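Local coordinates for protein transcriptional regulator of the TetR/AcrR family (Thermobifida fusca YX, PDB 3DCF) that probably binds DNA as a two-subunit transcriptional regulator of the TetR/AcrR family, most likely acting as a repressor, at residues Q35-A40 with L79-N84; G102-R107 with Y159-A164; H109-E114 with E153-L158; T118-L123 with E201-I206. All coordinates share one frame; numbering follows the deposited sequence.

Interaction 1 of 4, residues Q35-A40 with L79-N84; sequences QIIKVA and LFAIVN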
loop_
_atom_site.group_PDB
_atom_site.type_symbol
_atom_site.label_atom_id
_atom_site.label_comp_id
_atom_site.label_asym_id
_atom_site.label_seq_id
_atom_site.Cartn_x
_atom_site.Cartn_y
_atom_site.Cartn_z
ATOM N N GLN A 35 -6.424 -29.665 12.927
ATOM C CA GLN A 35 -5.361 -30.603 12.560
ATOM C C GLN A 35 -5.120 -30.512 11.041
ATOM O O GLN A 35 -3.966 -30.512 10.606
ATOM C CB GLN A 35 -5.706 -32.046 12.982
ATOM C CG GLN A 35 -4.497 -32.943 13.189
ATOM N N ILE A 36 -6.206 -30.406 10.261
ATOM C CA ILE A 36 -6.133 -30.246 8.802
ATOM C C ILE A 36 -5.509 -28.897 8.393
ATOM O O ILE A 36 -4.691 -28.860 7.461
ATOM C CB ILE A 36 -7.521 -30.449 8.113
ATOM C CG1 ILE A 36 -7.944 -31.917 8.194
ATOM C CG2 ILE A 36 -7.465 -30.074 6.629
ATOM C CD1 ILE A 36 -9.419 -32.130 7.953
ATOM N N ILE A 37 -5.882 -27.810 9.072
ATOM C CA ILE A 37 -5.293 -26.481 8.782
ATOM C C ILE A 37 -3.778 -26.459 9.099
ATOM O O ILE A 37 -2.990 -25.948 8.302
ATOM C CB ILE A 37 -6.028 -25.308 9.528
ATOM C CG1 ILE A 37 -7.482 -25.163 9.048
ATOM C CG2 ILE A 37 -5.300 -23.966 9.299
ATOM C CD1 ILE A 37 -8.343 -24.271 9.949
ATOM N N LYS A 38 -3.398 -27.029 10.243
ATOM C CA LYS A 38 -1.993 -27.098 10.683
ATOM C C LYS A 38 -1.142 -27.956 9.736
ATOM O O LYS A 38 -0.052 -27.535 9.312
ATOM C CB LYS A 38 -1.896 -27.634 12.120
ATOM N N VAL A 39 -1.653 -29.144 9.401
ATOM C CA VAL A 39 -0.981 -30.054 8.464
ATOM C C VAL A 39 -0.838 -29.408 7.061
ATOM O O VAL A 39 0.226 -29.515 6.448
ATOM C CB VAL A 39 -1.688 -31.446 8.414
ATOM C CG1 VAL A 39 -1.182 -32.299 7.236
ATOM C CG2 VAL A 39 -1.497 -32.183 9.755
ATOM N N ALA A 40 -1.895 -28.731 6.589
ATOM C CA ALA A 40 -1.879 -28.018 5.296
ATOM C C ALA A 40 -0.861 -26.858 5.291
ATOM O O ALA A 40 -0.169 -26.662 4.291
ATOM C CB ALA A 40 -3.276 -27.503 4.937
ATOM N N LEU A 79 -6.720 -22.803 1.911
ATOM C CA LEU A 79 -5.953 -21.561 2.000
ATOM C C LEU A 79 -6.745 -20.406 2.659
ATOM O O LEU A 79 -6.159 -19.627 3.432
ATOM C CB LEU A 79 -5.406 -21.147 0.639
ATOM C CG LEU A 79 -4.365 -20.010 0.625
ATOM C CD1 LEU A 79 -3.152 -20.253 1.549
ATOM C CD2 LEU A 79 -3.904 -19.795 -0.809
ATOM N N PHE A 80 -8.052 -20.310 2.374
ATOM C CA PHE A 80 -8.929 -19.321 3.032
ATOM C C PHE A 80 -8.948 -19.553 4.551
ATOM O O PHE A 80 -8.743 -18.617 5.330
ATOM C CB PHE A 80 -10.359 -19.369 2.470
ATOM C CG PHE A 80 -11.338 -18.501 3.230
ATOM C CD1 PHE A 80 -11.347 -17.112 3.046
ATOM C CD2 PHE A 80 -12.238 -19.069 4.150
ATOM C CE1 PHE A 80 -12.245 -16.286 3.775
ATOM C CE2 PHE A 80 -13.141 -18.265 4.881
ATOM C CZ PHE A 80 -13.151 -16.868 4.689
ATOM N N ALA A 81 -9.198 -20.804 4.945
ATOM C CA ALA A 81 -9.210 -21.227 6.345
ATOM C C ALA A 81 -7.923 -20.843 7.097
ATOM O O ALA A 81 -8.005 -20.380 8.235
ATOM C CB ALA A 81 -9.452 -22.731 6.439
ATOM N N ILE A 82 -6.761 -21.031 6.455
ATOM C CA ILE A 82 -5.444 -20.648 7.031
ATOM C C ILE A 82 -5.342 -19.127 7.233
ATOM O O ILE A 82 -4.898 -18.671 8.297
ATOM C CB ILE A 82 -4.232 -21.111 6.157
ATOM C CG1 ILE A 82 -4.131 -22.637 6.115
ATOM C CG2 ILE A 82 -2.891 -20.568 6.704
ATOM C CD1 ILE A 82 -3.189 -23.134 5.025
ATOM N N VAL A 83 -5.762 -18.369 6.216
ATOM C CA VAL A 83 -5.755 -16.896 6.273
ATOM C C VAL A 83 -6.779 -16.347 7.281
ATOM O O VAL A 83 -6.452 -15.414 8.024
ATOM C CB VAL A 83 -5.990 -16.253 4.887
ATOM C CG1 VAL A 83 -6.025 -14.715 4.991
ATOM C CG2 VAL A 83 -4.902 -16.707 3.908
ATOM N N ASN A 84 -7.994 -16.914 7.307
ATOM C CA ASN A 84 -9.038 -16.457 8.256
ATOM C C ASN A 84 -8.618 -16.716 9.710
ATOM O O ASN A 84 -8.932 -15.909 10.584
ATOM C CB ASN A 84 -10.425 -17.066 7.949
ATOM C CG ASN A 84 -11.597 -16.305 8.631
ATOM O OD1 ASN A 84 -11.471 -15.145 9.037
ATOM N ND2 ASN A 84 -12.752 -16.970 8.727
#

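Interaction 2 of 4, residues G102-R107 with Y159-A164; sequences GSPGER and YAEGVA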
loop_
_atom_site.group_PDB
_atom_site.type_symbol
_atom_site.label_atom_id
_atom_site.label_comp_id
_atom_site.label_asym_id
_atom_site.label_seq_id
_atom_site.Cartn_x
_atom_site.Cartn_y
_atom_site.Cartn_z
ATOM N N GLY A 102 -2.872 1.467 29.996
ATOM C CA GLY A 102 -2.131 2.552 29.343
ATOM C C GLY A 102 -3.051 3.655 28.849
ATOM O O GLY A 102 -4.269 3.485 28.795
ATOM N N SER A 103 -2.463 4.808 28.528
ATOM C CA SER A 103 -3.208 5.924 27.938
ATOM C C SER A 103 -3.487 5.559 26.467
ATOM O O SER A 103 -2.852 4.627 25.939
ATOM C CB SER A 103 -2.395 7.228 28.006
ATOM O OG SER A 103 -1.138 7.112 27.342
ATOM N N PRO A 104 -4.440 6.258 25.805
ATOM C CA PRO A 104 -4.680 6.020 24.362
ATOM C C PRO A 104 -3.431 6.132 23.449
ATOM O O PRO A 104 -3.275 5.315 22.538
ATOM C CB PRO A 104 -5.722 7.089 24.002
ATOM C CG PRO A 104 -6.437 7.360 25.288
ATOM C CD PRO A 104 -5.390 7.254 26.353
ATOM N N GLY A 105 -2.561 7.113 23.716
ATOM C CA GLY A 105 -1.292 7.305 22.976
ATOM C C GLY A 105 -0.264 6.196 23.182
ATOM O O GLY A 105 0.550 5.932 22.284
ATOM N N GLU A 106 -0.268 5.587 24.378
ATOM C CA GLU A 106 0.588 4.419 24.707
ATOM C C GLU A 106 0.058 3.154 24.019
ATOM O O GLU A 106 0.848 2.369 23.472
ATOM C CB GLU A 106 0.691 4.214 26.229
ATOM C CG GLU A 106 1.550 5.290 26.910
ATOM C CD GLU A 106 1.447 5.348 28.437
ATOM O OE1 GLU A 106 0.488 4.803 29.048
ATOM O OE2 GLU A 106 2.336 5.999 29.029
ATOM N N ARG A 107 -1.269 2.973 24.072
ATOM C CA ARG A 107 -1.979 1.877 23.386
ATOM C C ARG A 107 -1.838 1.982 21.856
ATOM O O ARG A 107 -1.595 0.968 21.203
ATOM C CB ARG A 107 -3.454 1.795 23.837
ATOM C CG ARG A 107 -3.619 1.143 25.234
ATOM C CD ARG A 107 -4.669 1.817 26.133
ATOM N NE ARG A 107 -6.069 1.667 25.741
ATOM C CZ ARG A 107 -7.073 2.475 26.133
ATOM N NH1 ARG A 107 -6.879 3.554 26.903
ATOM N NH2 ARG A 107 -8.313 2.226 25.720
ATOM N N TYR A 159 -7.789 7.050 18.790
ATOM C CA TYR A 159 -7.116 8.286 18.336
ATOM C C TYR A 159 -7.928 9.541 18.756
ATOM O O TYR A 159 -7.327 10.565 19.101
ATOM C CB TYR A 159 -6.815 8.275 16.821
ATOM C CG TYR A 159 -5.801 9.330 16.414
ATOM C CD1 TYR A 159 -6.197 10.646 16.116
ATOM C CD2 TYR A 159 -4.442 9.026 16.335
ATOM C CE1 TYR A 159 -5.258 11.634 15.752
ATOM C CE2 TYR A 159 -3.489 10.011 15.969
ATOM C CZ TYR A 159 -3.908 11.314 15.682
ATOM O OH TYR A 159 -2.991 12.290 15.324
ATOM N N ALA A 160 -9.265 9.446 18.727
ATOM C CA ALA A 160 -10.178 10.526 19.176
ATOM C C ALA A 160 -10.049 10.858 20.670
ATOM O O ALA A 160 -10.111 12.037 21.041
ATOM C CB ALA A 160 -11.621 10.177 18.866
ATOM N N GLU A 161 -9.904 9.824 21.513
ATOM C CA GLU A 161 -9.709 9.997 22.970
ATOM C C GLU A 161 -8.387 10.709 23.299
ATOM O O GLU A 161 -8.367 11.617 24.131
ATOM C CB GLU A 161 -9.718 8.654 23.696
ATOM C CG GLU A 161 -11.028 7.888 23.702
ATOM C CD GLU A 161 -10.849 6.485 24.282
ATOM O OE1 GLU A 161 -10.100 6.334 25.281
ATOM O OE2 GLU A 161 -11.447 5.528 23.734
ATOM N N GLY A 162 -7.301 10.264 22.661
ATOM C CA GLY A 162 -5.957 10.857 22.808
ATOM C C GLY A 162 -5.828 12.305 22.316
ATOM O O GLY A 162 -5.010 13.067 22.843
ATOM N N VAL A 163 -6.614 12.671 21.297
ATOM C CA VAL A 163 -6.691 14.053 20.793
ATOM C C VAL A 163 -7.490 14.927 21.781
ATOM O O VAL A 163 -7.071 16.053 22.072
ATOM C CB VAL A 163 -7.305 14.126 19.353
ATOM C CG1 VAL A 163 -7.711 15.549 18.984
ATOM C CG2 VAL A 163 -6.324 13.554 18.310
ATOM N N ALA A 164 -8.616 14.395 22.287
ATOM C CA ALA A 164 -9.518 15.101 23.234
ATOM C C ALA A 164 -8.847 15.546 24.532
ATOM O O ALA A 164 -9.211 16.581 25.083
ATOM C CB ALA A 164 -10.740 14.246 23.552
#

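Interaction 3 of 4, residues H109-E114 with E153-L158; sequences HALLVE and EIMQRL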
loop_
_atom_site.group_PDB
_atom_site.type_symbol
_atom_site.label_atom_id
_atom_site.label_comp_id
_atom_site.label_asym_id
_atom_site.label_seq_id
_atom_site.Cartn_x
_atom_site.Cartn_y
_atom_site.Cartn_z
ATOM N N HIS A 109 0.665 3.327 20.249
ATOM C CA HIS A 109 2.040 2.896 19.991
ATOM C C HIS A 109 2.190 1.370 20.035
ATOM O O HIS A 109 2.772 0.778 19.104
ATOM C CB HIS A 109 3.021 3.568 20.952
ATOM C CG HIS A 109 4.426 3.064 20.825
ATOM N ND1 HIS A 109 5.293 3.501 19.844
ATOM C CD2 HIS A 109 5.108 2.141 21.551
ATOM C CE1 HIS A 109 6.451 2.872 19.972
ATOM N NE2 HIS A 109 6.367 2.044 21.001
ATOM N N ALA A 110 1.671 0.755 21.102
ATOM C CA ALA A 110 1.713 -0.712 21.268
ATOM C C ALA A 110 1.021 -1.438 20.109
ATOM O O ALA A 110 1.517 -2.463 19.656
ATOM C CB ALA A 110 1.075 -1.123 22.596
ATOM N N LEU A 111 -0.115 -0.908 19.647
ATOM C CA LEU A 111 -0.863 -1.476 18.500
ATOM C C LEU A 111 -0.055 -1.461 17.189
ATOM O O LEU A 111 -0.103 -2.438 16.438
ATOM C CB LEU A 111 -2.210 -0.749 18.284
ATOM C CG LEU A 111 -3.332 -0.941 19.317
ATOM C CD1 LEU A 111 -4.452 0.098 19.092
ATOM C CD2 LEU A 111 -3.866 -2.368 19.281
ATOM N N LEU A 112 0.677 -0.370 16.937
ATOM C CA LEU A 112 1.521 -0.232 15.731
ATOM C C LEU A 112 2.723 -1.189 15.696
ATOM O O LEU A 112 3.060 -1.726 14.629
ATOM C CB LEU A 112 1.990 1.221 15.554
ATOM C CG LEU A 112 0.886 2.224 15.180
ATOM C CD1 LEU A 112 1.400 3.685 15.276
ATOM C CD2 LEU A 112 0.298 1.937 13.778
ATOM N N VAL A 113 3.380 -1.375 16.850
ATOM C CA VAL A 113 4.519 -2.318 16.990
ATOM C C VAL A 113 4.026 -3.750 16.739
ATOM O O VAL A 113 4.686 -4.529 16.055
ATOM C CB VAL A 113 5.158 -2.273 18.412
ATOM C CG1 VAL A 113 6.236 -3.363 18.564
ATOM C CG2 VAL A 113 5.725 -0.882 18.727
ATOM N N GLU A 114 2.872 -4.074 17.323
ATOM C CA GLU A 114 2.215 -5.379 17.153
ATOM C C GLU A 114 1.780 -5.618 15.702
ATOM O O GLU A 114 2.025 -6.691 15.169
ATOM C CB GLU A 114 0.994 -5.482 18.097
ATOM C CG GLU A 114 0.115 -6.734 17.954
ATOM C CD GLU A 114 0.913 -8.028 17.974
ATOM O OE1 GLU A 114 1.735 -8.230 18.887
ATOM O OE2 GLU A 114 0.724 -8.840 17.059
ATOM N N GLU A 153 -11.722 0.730 13.226
ATOM C CA GLU A 153 -12.631 1.296 14.237
ATOM C C GLU A 153 -12.072 1.301 15.665
ATOM O O GLU A 153 -12.294 2.278 16.385
ATOM C CB GLU A 153 -14.033 0.665 14.135
ATOM C CG GLU A 153 -14.765 1.146 12.848
ATOM C CD GLU A 153 -15.993 0.319 12.444
ATOM O OE1 GLU A 153 -16.492 -0.496 13.254
ATOM O OE2 GLU A 153 -16.458 0.477 11.289
ATOM N N ILE A 154 -11.329 0.246 16.042
ATOM C CA ILE A 154 -10.643 0.162 17.356
ATOM C C ILE A 154 -9.638 1.317 17.493
ATOM O O ILE A 154 -9.616 2.011 18.512
ATOM C CB ILE A 154 -9.884 -1.195 17.572
ATOM C CG1 ILE A 154 -10.849 -2.383 17.679
ATOM C CG2 ILE A 154 -9.066 -1.163 18.856
ATOM C CD1 ILE A 154 -10.171 -3.735 17.525
HETATM N N MSE A 155 -8.829 1.515 16.453
HETATM C CA MSE A 155 -7.858 2.597 16.433
HETATM C C MSE A 155 -8.491 3.992 16.256
HETATM O O MSE A 155 -7.961 4.958 16.808
HETATM C CB MSE A 155 -6.777 2.327 15.393
HETATM C CG MSE A 155 -5.726 3.409 15.341
HETATM SE SE MSE A 155 -4.021 2.814 14.704
HETATM C CE MSE A 155 -3.591 1.538 16.155
ATOM N N GLN A 156 -9.586 4.099 15.487
ATOM C CA GLN A 156 -10.294 5.393 15.289
ATOM C C GLN A 156 -10.763 5.991 16.607
ATOM O O GLN A 156 -10.471 7.163 16.888
ATOM C CB GLN A 156 -11.510 5.290 14.354
ATOM C CG GLN A 156 -11.189 5.426 12.882
ATOM C CD GLN A 156 -12.425 5.330 11.985
ATOM O OE1 GLN A 156 -13.565 5.211 12.458
ATOM N NE2 GLN A 156 -12.198 5.379 10.678
ATOM N N ARG A 157 -11.493 5.186 17.385
ATOM C CA ARG A 157 -12.008 5.604 18.707
ATOM C C ARG A 157 -10.874 5.992 19.663
ATOM O O ARG A 157 -10.972 7.000 20.372
ATOM C CB ARG A 157 -12.867 4.503 19.346
ATOM C CG ARG A 157 -14.160 4.197 18.581
ATOM C CD ARG A 157 -15.071 3.215 19.347
ATOM N NE ARG A 157 -14.486 1.874 19.507
ATOM C CZ ARG A 157 -14.618 0.842 18.661
ATOM N NH1 ARG A 157 -15.326 0.929 17.526
ATOM N NH2 ARG A 157 -14.016 -0.314 18.957
ATOM N N LEU A 158 -9.791 5.215 19.610
ATOM C CA LEU A 158 -8.605 5.398 20.454
ATOM C C LEU A 158 -7.821 6.685 20.083
ATOM O O LEU A 158 -7.243 7.328 20.972
ATOM C CB LEU A 158 -7.709 4.136 20.379
ATOM C CG LEU A 158 -6.996 3.634 21.616
ATOM C CD1 LEU A 158 -8.037 3.272 22.680
ATOM C CD2 LEU A 158 -6.147 2.400 21.261
#

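Interaction 4 of 4, residues T118-L123 with E201-I206; sequences TILRNL and EVVEQI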
loop_
_atom_site.group_PDB
_atom_site.type_symbol
_atom_site.label_atom_id
_atom_site.label_comp_id
_atom_site.label_asym_id
_atom_site.label_seq_id
_atom_site.Cartn_x
_atom_site.Cartn_y
_atom_site.Cartn_z
ATOM N N THR A 118 3.369 -8.353 13.050
ATOM C CA THR A 118 2.480 -9.322 12.404
ATOM C C THR A 118 2.612 -9.287 10.882
ATOM O O THR A 118 2.542 -10.350 10.257
ATOM C CB THR A 118 1.000 -9.114 12.806
ATOM O OG1 THR A 118 0.914 -9.047 14.232
ATOM C CG2 THR A 118 0.099 -10.251 12.289
ATOM N N ILE A 119 2.800 -8.089 10.298
ATOM C CA ILE A 119 2.989 -7.944 8.833
ATOM C C ILE A 119 4.281 -8.654 8.370
ATOM O O ILE A 119 4.231 -9.506 7.465
ATOM C CB ILE A 119 3.020 -6.447 8.331
ATOM C CG1 ILE A 119 1.715 -5.680 8.616
ATOM C CG2 ILE A 119 3.286 -6.378 6.831
ATOM C CD1 ILE A 119 0.462 -6.279 8.046
ATOM N N LEU A 120 5.407 -8.310 9.013
ATOM C CA LEU A 120 6.742 -8.874 8.677
ATOM C C LEU A 120 6.851 -10.404 8.854
ATOM O O LEU A 120 7.655 -11.049 8.168
ATOM C CB LEU A 120 7.858 -8.161 9.463
ATOM C CG LEU A 120 8.008 -6.647 9.242
ATOM C CD1 LEU A 120 9.121 -6.117 10.123
ATOM C CD2 LEU A 120 8.253 -6.266 7.773
ATOM N N ARG A 121 6.041 -10.956 9.765
ATOM C CA ARG A 121 5.944 -12.408 10.007
ATOM C C ARG A 121 4.996 -13.137 9.030
ATOM O O ARG A 121 5.145 -14.343 8.810
ATOM C CB ARG A 121 5.478 -12.691 11.447
ATOM C CG ARG A 121 6.515 -12.437 12.499
ATOM C CD ARG A 121 5.935 -12.610 13.886
ATOM N NE ARG A 121 6.998 -12.661 14.894
ATOM C CZ ARG A 121 7.694 -11.616 15.364
ATOM N NH1 ARG A 121 7.493 -10.371 14.922
ATOM N NH2 ARG A 121 8.637 -11.822 16.289
ATOM N N ASN A 122 4.013 -12.428 8.477
ATOM C CA ASN A 122 3.025 -13.025 7.560
ATOM C C ASN A 122 3.017 -12.258 6.245
ATOM O O ASN A 122 1.963 -11.788 5.794
ATOM C CB ASN A 122 1.623 -13.044 8.201
ATOM C CG ASN A 122 1.597 -13.737 9.565
ATOM O OD1 ASN A 122 1.209 -14.906 9.672
ATOM N ND2 ASN A 122 2.027 -13.021 10.611
ATOM N N LEU A 123 4.201 -12.156 5.629
ATOM C CA LEU A 123 4.375 -11.388 4.378
ATOM C C LEU A 123 3.551 -11.931 3.191
ATOM O O LEU A 123 2.881 -11.134 2.509
ATOM C CB LEU A 123 5.869 -11.228 4.016
ATOM C CG LEU A 123 6.696 -10.281 4.907
ATOM C CD1 LEU A 123 8.209 -10.545 4.774
ATOM C CD2 LEU A 123 6.356 -8.815 4.620
ATOM N N GLU A 201 14.621 -4.320 13.839
ATOM C CA GLU A 201 15.147 -2.973 13.530
ATOM C C GLU A 201 14.149 -2.154 12.701
ATOM O O GLU A 201 13.972 -0.953 12.946
ATOM C CB GLU A 201 16.475 -3.054 12.755
ATOM C CG GLU A 201 17.617 -3.749 13.493
ATOM C CD GLU A 201 18.786 -4.042 12.576
ATOM O OE1 GLU A 201 19.552 -3.103 12.256
ATOM O OE2 GLU A 201 18.934 -5.222 12.181
ATOM N N VAL A 202 13.514 -2.814 11.722
ATOM C CA VAL A 202 12.517 -2.175 10.850
ATOM C C VAL A 202 11.253 -1.774 11.647
ATOM O O VAL A 202 10.719 -0.691 11.420
ATOM C CB VAL A 202 12.148 -3.064 9.627
ATOM C CG1 VAL A 202 11.049 -2.405 8.774
ATOM C CG2 VAL A 202 13.388 -3.350 8.776
ATOM N N VAL A 203 10.794 -2.633 12.567
ATOM C CA VAL A 203 9.634 -2.327 13.425
ATOM C C VAL A 203 9.920 -1.136 14.363
ATOM O O VAL A 203 9.095 -0.219 14.485
ATOM C CB VAL A 203 9.185 -3.563 14.260
ATOM C CG1 VAL A 203 8.088 -3.181 15.286
ATOM C CG2 VAL A 203 8.710 -4.707 13.324
ATOM N N GLU A 204 11.095 -1.152 14.991
ATOM C CA GLU A 204 11.525 -0.100 15.928
ATOM C C GLU A 204 11.632 1.268 15.241
ATOM O O GLU A 204 11.122 2.259 15.771
ATOM C CB GLU A 204 12.875 -0.481 16.569
ATOM C CG GLU A 204 13.288 0.324 17.810
ATOM C CD GLU A 204 13.786 1.733 17.531
ATOM O OE1 GLU A 204 14.583 1.914 16.576
ATOM O OE2 GLU A 204 13.387 2.655 18.289
ATOM N N GLN A 205 12.306 1.306 14.085
ATOM C CA GLN A 205 12.510 2.555 13.323
ATOM C C GLN A 205 11.211 3.149 12.732
ATOM O O GLN A 205 10.992 4.365 12.826
ATOM C CB GLN A 205 13.581 2.369 12.242
ATOM C CG GLN A 205 14.979 2.199 12.814
ATOM C CD GLN A 205 16.078 2.044 11.762
ATOM O OE1 GLN A 205 15.923 2.404 10.591
ATOM N NE2 GLN A 205 17.213 1.518 12.195
ATOM N N ILE A 206 10.362 2.286 12.152
ATOM C CA ILE A 206 9.045 2.688 11.617
ATOM C C ILE A 206 8.185 3.294 12.736
ATOM O O ILE A 206 7.658 4.387 12.568
ATOM C CB ILE A 206 8.286 1.510 10.933
ATOM C CG1 ILE A 206 8.928 1.178 9.585
ATOM C CG2 ILE A 206 6.800 1.851 10.693
ATOM C CD1 ILE A 206 8.376 -0.089 8.926
#

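Interaction 1 of 4, residues Q35-A40 with L79-N84
Ile37 lays its branched side chain over Ala81 and Ile82, and each branch has its own partner. The methyl CG2 meets Ile82: Ile37 CG2 lies 3.6 Å from Ile82 CG1. The longer branch reaches the alanine methyl, with Ile37 CD1 4.0 Å from Ala81 CB. The split follows from the first torsion of Ile37 (chi1 -64°), which sets CG1 beside the backbone N and CG2 opposite that N. The two isoleucine side chains run past each other in opposite directions. Ile82 has the same turn about its CA-CB bond, and its end passes along helix 31-46 toward Ala40. There the touch is loose, with Ala40 CB 4.4 Å from Ile82 CD1.

The two helical segments cross nearly at right angles (-97°), their axes 9.8 Å apart at closest approach. The small Ala40 and Ala81 probably allow the isoleucines to fill the crossing. Ile82 also touches Thr41 and Phe44 further along helix 31-46, and Ala40 packs on Ile57 of helix 54-61. The contact thus joins the first helix of the predicted DNA-binding domain to helix 75-98, which leads into the rest of the protein. All three touching pairs are apolar. The join therefore rests on shape and on the exclusion of water. Between these two segments, no charge or polar pair helps set the angle.

Interaction 2 of 4, residues G102-R107 with Y159-A164
Pro104 packs its ring against Glu161 and Gly162, where the capped start of helix 104-121 meets the last turn of helix 138-164. Ser103 and Glu106 form a capping box at that start. Two ring carbons do the touching. Pro104 CB sits 3.8 Å from Gly162 N, at the one position of this turn without a side chain. The CA atoms of Pro104 and Gly162 come within 5.2 Å, a close approach that the glycine permits. Pro104 CG meets Glu161, whose side chain crosses the proline at about a right angle. Both its base and its carboxylate lie near the ring, with Pro104 CG 3.8 Å from Glu161 OE1.

Arg107 stands one turn further along helix 104-121. Its guanidinium lies near the same carboxylate but beyond salt-bridge distance, so any attraction to Glu161 is probably modest. Arg107 NH2 instead bonds to Ala98 O, at the end of helix 75-98.

The next shell holds the proline in place. Glu106 N gives a weak bond to Ser103 OG, and Ser103 N returns a nearly straight one to Glu106 OE1 (3.0 Å, 171°). Ser103 OG also bonds to Glu167, in the loop after helix 138-164, so this loop is tied to the helix start as well. The CB of Tyr159 points away from segment 102-107, and its side chain packs on Leu209 of the second subunit. Before the cap, Arg107 NH1 bonds to Gly102 O at 3.2 Å, with the donor tilted 28° from the carbonyl plane.

Interaction 3 of 4, residues H109-E114 with E153-L158
Leu111 meets the selenomethionine Met155 and Leu158 in a contact that is wholly apolar. Met155 CE, the terminal methyl, lies 3.4 Å from both Leu111 CB and Leu111 CD1. The chain of Met155 leaves opposite the backbone N (chi1 -179°) and bends at its last torsion (chi3 -64°), which turns CE onto the leucine. Leu111 and Met155 run past each other in opposite directions. Leu158 comes in at a slant, and Leu158 CD2 touches Leu111 CD1 at 3.6 Å. One methyl, Leu111 CD1, thus serves both partners.

Packing from other helices surrounds these three buried residues: Leu111 also lies on Phe94 of helix 75-98, while Met155 reaches Thr177 of helix 173-185 and Ile108 of the helix that carries Leu111.

The charged pairs are made away from these three residues: Glu114, also buried, forms salt bridges to Arg93 of helix 75-98 and to Arg117.

Neighbouring Leu112 packs on Tyr214 of the second subunit. Such a helix-to-helix core is what the all-helical C-terminal domain of TetR-family regulators is built from.

Interaction 4 of 4, residues T118-L123 with E201-I206
Leu120 reaches across to Val203 and Val202, and apolar packing makes the whole contact. The methyl CD1 of Leu120 does the touching. Leu120 CD1 lies 3.5 Å from Val203 CG2 and 4.3 Å from Val202 CB, so its closer touch is on Val203, though both valines are covered to a similar extent. Leu120 and Val203 lie side by side, pointing opposite ways. CG2 of Val203 stands beside its own backbone N (chi1 173° puts CG1 opposite that N), and it is this branch that meets the leucine. All three residues are buried, yet the two segments hide only 103 Å² between them.

The polar bonding lies within segment 118-123, where helix 104-121 ends. Asn122 folds its amide back over the last turn. Asn122 ND2 donates to Thr118 O at 2.7 Å, nearly straight (169°), on a lone pair and in the carbonyl plane. The carbonyl also lies close to the plane of the amide, so the bond should hold that group's rotation. Asn122 N gives two further bonds, both weak, to Thr118 O and Ile119 O.

Other parts of the fold close round the three apolar residues. Leu120 also touches Thr187 of helix 187-190 and Tyr191 just after it, while Val202 packs on Trp190 and Tyr191. Gln205 bonds to Asp172 of the second subunit. The contact therefore sets the C-terminal end of helix 104-121 against helix 199-212, with helix 187-190 beside them and the subunit interface close by.

Interaction 1 comes first along the chain and joins helix 31-46 to helix 75-98 in the predicted DNA-binding part. The other three lie in the C-terminal domain and share helix 104-121. Interactions 2 and 3 both pair it with helix 138-164; their centres are 9 Å apart and they touch. The segments of interaction 3 fall between those of interaction 2. Interaction 4 pairs the far end of the helix with helix 199-212, its centre 15 Å from interaction 3, which it touches. Interaction 1 is 36 Å from interaction 2, centre to centre. Interactions 2 to 4 all border the second subunit, consistent with a dimerising C-terminal domain joined through helix 75-98 to the DNA-binding part.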